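Local coordinates for protein enterochelin esterase (Salmonella enterica subsp. enterica serovar Typhimurium, PDB 3MGA) that probably hydrolyses the ester bonds of ferric enterobactin, the iron-loaded siderophore, to help release its iron, at residues Thr20-Ile25 against Ile132-Asn137. Numbering follows the deposited sequence.
Sequences TGPEWI and IADPLN
Gly21 and Leu136 bring their backbones together, CA to CA 4.8 Å, where the end of the loop leading into strand 23-26 passes a type I beta turn running from Asp134 to Asn137. The turn is closed by the backbone bond from Asn137 N to Asp134 O, and it is reinforced as an Asx turn: Leu136 N donates to Asp134 OD1 at 3.0 Å. The donor reaches this oxygen from above the carboxylate plane, 49° out of it. Asp134 holds CG anti to its own N (chi1 -176°), which carries the other oxygen toward the proline: OD2 lies 3.6 Å from Pro22 CD, with CG of that ring slightly farther off. OD2 also hydrogen-bonds Tyr95 OH of strand 92-100, so both carboxylate oxygens are engaged. Beside this pair, Leu136 sets its CB 3.7 Å from Gly21 N, and more loosely its CD2 methyl lies against Gly21 N and CA. Gly21 has a positive phi (138°), in a backbone shape open mainly to glycine, and the chain passes through it into Pro22. The Pro22 ring bridges two antiparallel sheets, touching Tyr95 and Leu152 of one and Val34 and Phe36 of the other, consistent with the immunoglobulin-like sandwich of the E-set clan. Thr20 O and Leu136 O stand 2.9 Å apart, two carbonyl acceptors whose closeness is electrostatically unfavourable. The pair is probably tolerated because each segment is held by bonds of its own: the turn bonds, Tyr95 on Asp134 and Ala151 O on Asn137 ND2 for one, strand pairing of Glu23 with Thr35 for the other. What joins the two segments directly is therefore van der Waals packing, their polar grip being directed into the turn and the neighbouring strands.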
ATOM      1  N   THR A  20      -9.869   1.492 -24.343  1.00 62.25           N
ATOM      2  CA  THR A  20      -8.549   1.712 -23.763  1.00 60.28           C
ATOM      3  C   THR A  20      -8.506   1.277 -22.296  1.00 55.36           C
ATOM      4  O   THR A  20      -7.504   1.477 -21.615  1.00 51.82           O
ATOM      5  CB  THR A  20      -8.203   3.218 -23.810  1.00 61.27           C
ATOM      6  OG1 THR A  20      -8.165   3.650 -25.173  1.00 66.70           O
ATOM      7  CG2 THR A  20      -6.852   3.508 -23.150  1.00 62.10           C
ATOM      8  N   GLY A  21      -9.599   0.687 -21.819  1.00 53.13           N
ATOM      9  CA  GLY A  21      -9.701   0.241 -20.438  1.00 49.69           C
ATOM     10  C   GLY A  21     -11.070   0.581 -19.891  1.00 48.53           C
ATOM     11  O   GLY A  21     -12.018   0.759 -20.653  1.00 49.86           O
ATOM     12  N   PRO A  22     -11.192   0.655 -18.562  1.00 45.62           N
ATOM     13  CA  PRO A  22     -12.470   1.002 -17.950  1.00 44.68           C
ATOM     14  C   PRO A  22     -12.976   2.388 -18.358  1.00 45.57           C
ATOM     15  O   PRO A  22     -12.182   3.315 -18.546  1.00 44.02           O
ATOM     16  CB  PRO A  22     -12.153   0.973 -16.454  1.00 42.11           C
ATOM     17  CG  PRO A  22     -11.019   0.028 -16.334  1.00 41.53           C
ATOM     18  CD  PRO A  22     -10.196   0.247 -17.558  1.00 43.46           C
ATOM     19  N   GLU A  23     -14.293   2.510 -18.494  1.00 46.94           N
ATOM     20  CA  GLU A  23     -14.938   3.772 -18.859  1.00 49.12           C
ATOM     21  C   GLU A  23     -15.816   4.243 -17.709  1.00 48.29           C
ATOM     22  O   GLU A  23     -16.370   3.434 -16.975  1.00 48.64           O
ATOM     23  CB  GLU A  23     -15.776   3.591 -20.120  1.00 51.38           C
ATOM     24  CG  GLU A  23     -14.962   3.272 -21.363  1.00 54.47           C
ATOM     25  CD  GLU A  23     -15.836   2.942 -22.557  1.00 59.51           C
ATOM     26  OE1 GLU A  23     -16.868   2.266 -22.362  1.00 59.64           O
ATOM     27  OE2 GLU A  23     -15.480   3.334 -23.691  1.00 64.23           O
ATOM     28  N   TRP A  24     -15.949   5.554 -17.559  1.00 49.01           N
ATOM     29  CA  TRP A  24     -16.743   6.113 -16.478  1.00 48.56           C
ATOM     30  C   TRP A  24     -17.700   7.222 -16.927  1.00 51.52           C
ATOM     31  O   TRP A  24     -17.447   7.918 -17.906  1.00 52.53           O
ATOM     32  CB  TRP A  24     -15.816   6.639 -15.375  1.00 45.96           C
ATOM     33  CG  TRP A  24     -14.836   7.697 -15.832  1.00 45.12           C
ATOM     34  CD1 TRP A  24     -15.055   9.043 -15.902  1.00 44.27           C
ATOM     35  CD2 TRP A  24     -13.483   7.492 -16.253  1.00 43.63           C
ATOM     36  NE1 TRP A  24     -13.930   9.686 -16.350  1.00 42.76           N
ATOM     37  CE2 TRP A  24     -12.950   8.759 -16.576  1.00 46.33           C
ATOM     38  CE3 TRP A  24     -12.675   6.361 -16.399  1.00 43.80           C
ATOM     39  CZ2 TRP A  24     -11.638   8.925 -17.037  1.00 46.89           C
ATOM     40  CZ3 TRP A  24     -11.366   6.528 -16.853  1.00 45.71           C
ATOM     41  CH2 TRP A  24     -10.863   7.800 -17.163  1.00 46.43           C
ATOM     42  N   ILE A  25     -18.803   7.357 -16.193  1.00 53.05           N
ATOM     43  CA  ILE A  25     -19.809   8.387 -16.440  1.00 56.63           C
ATOM     44  C   ILE A  25     -20.161   9.051 -15.115  1.00 57.31           C
ATOM     45  O   ILE A  25     -20.543   8.382 -14.156  1.00 57.16           O
ATOM     46  CB  ILE A  25     -21.093   7.819 -17.068  1.00 58.80           C
ATOM     47  CG1 ILE A  25     -20.801   7.243 -18.453  1.00 59.03           C
ATOM     48  CG2 ILE A  25     -22.159   8.904 -17.173  1.00 62.59           C
ATOM     49  CD1 ILE A  25     -20.252   8.247 -19.429  1.00 57.76           C
ATOM     50  N   ILE A 132      -5.136 -11.831 -13.718  1.00 48.61           N
ATOM     51  CA  ILE A 132      -4.321 -11.122 -14.695  1.00 49.03           C
ATOM     52  C   ILE A 132      -4.653  -9.631 -14.708  1.00 46.75           C
ATOM     53  O   ILE A 132      -5.733  -9.217 -14.277  1.00 44.74           O
ATOM     54  CB  ILE A 132      -4.554 -11.668 -16.126  1.00 51.62           C
ATOM     55  CG1 ILE A 132      -6.006 -11.425 -16.572  1.00 52.24           C
ATOM     56  CG2 ILE A 132      -4.208 -13.158 -16.208  1.00 53.31           C
ATOM     57  CD1 ILE A 132      -6.332 -11.983 -17.949  1.00 59.89           C
ATOM     58  N   ALA A 133      -3.712  -8.833 -15.203  1.00 47.08           N
ATOM     59  CA  ALA A 133      -3.905  -7.401 -15.338  1.00 45.81           C
ATOM     60  C   ALA A 133      -4.924  -7.185 -16.445  1.00 46.21           C
ATOM     61  O   ALA A 133      -5.401  -8.137 -17.044  1.00 46.51           O
ATOM     62  CB  ALA A 133      -2.609  -6.724 -15.694  1.00 46.90           C
ATOM     63  N   ASP A 134      -5.260  -5.928 -16.710  1.00 47.27           N
ATOM     64  CA  ASP A 134      -6.214  -5.592 -17.758  1.00 48.16           C
ATOM     65  C   ASP A 134      -5.413  -5.363 -19.046  1.00 50.57           C
ATOM     66  O   ASP A 134      -4.645  -4.417 -19.127  1.00 51.65           O
ATOM     67  CB  ASP A 134      -7.005  -4.350 -17.342  1.00 47.82           C
ATOM     68  CG  ASP A 134      -8.094  -3.969 -18.335  1.00 47.84           C
ATOM     69  OD1 ASP A 134      -8.124  -4.503 -19.453  1.00 49.62           O
ATOM     70  OD2 ASP A 134      -8.920  -3.107 -17.990  1.00 47.62           O
ATOM     71  N   PRO A 135      -5.592  -6.233 -20.062  1.00 53.53           N
ATOM     72  CA  PRO A 135      -4.820  -6.092 -21.310  1.00 56.96           C
ATOM     73  C   PRO A 135      -5.111  -4.806 -22.107  1.00 59.66           C
ATOM     74  O   PRO A 135      -4.375  -4.473 -23.034  1.00 62.17           O
ATOM     75  CB  PRO A 135      -5.211  -7.338 -22.109  1.00 59.35           C
ATOM     76  CG  PRO A 135      -6.530  -7.739 -21.584  1.00 57.91           C
ATOM     77  CD  PRO A 135      -6.581  -7.324 -20.148  1.00 53.54           C
ATOM     78  N   LEU A 136      -6.170  -4.096 -21.741  1.00 59.43           N
ATOM     79  CA  LEU A 136      -6.523  -2.848 -22.396  1.00 63.20           C
ATOM     80  C   LEU A 136      -5.806  -1.668 -21.721  1.00 62.98           C
ATOM     81  O   LEU A 136      -5.649  -0.609 -22.321  1.00 66.54           O
ATOM     82  CB  LEU A 136      -8.036  -2.616 -22.308  1.00 64.22           C
ATOM     83  CG  LEU A 136      -9.018  -3.629 -22.913  1.00 66.60           C
ATOM     84  CD1 LEU A 136      -8.835  -5.028 -22.362  1.00 64.14           C
ATOM     85  CD2 LEU A 136     -10.441  -3.160 -22.648  1.00 70.33           C
ATOM     86  N   ASN A 137      -5.362  -1.871 -20.478  1.00 60.07           N
ATOM     87  CA  ASN A 137      -4.726  -0.821 -19.673  1.00 60.21           C
ATOM     88  C   ASN A 137      -3.220  -1.023 -19.476  1.00 60.81           C
ATOM     89  O   ASN A 137      -2.791  -1.926 -18.749  1.00 58.74           O
ATOM     90  CB  ASN A 137      -5.434  -0.765 -18.309  1.00 57.64           C
ATOM     91  CG  ASN A 137      -4.933   0.359 -17.418  1.00 56.53           C
ATOM     92  OD1 ASN A 137      -4.136   1.201 -17.835  1.00 59.53           O
ATOM     93  ND2 ASN A 137      -5.416   0.379 -16.179  1.00 45.39           N
TER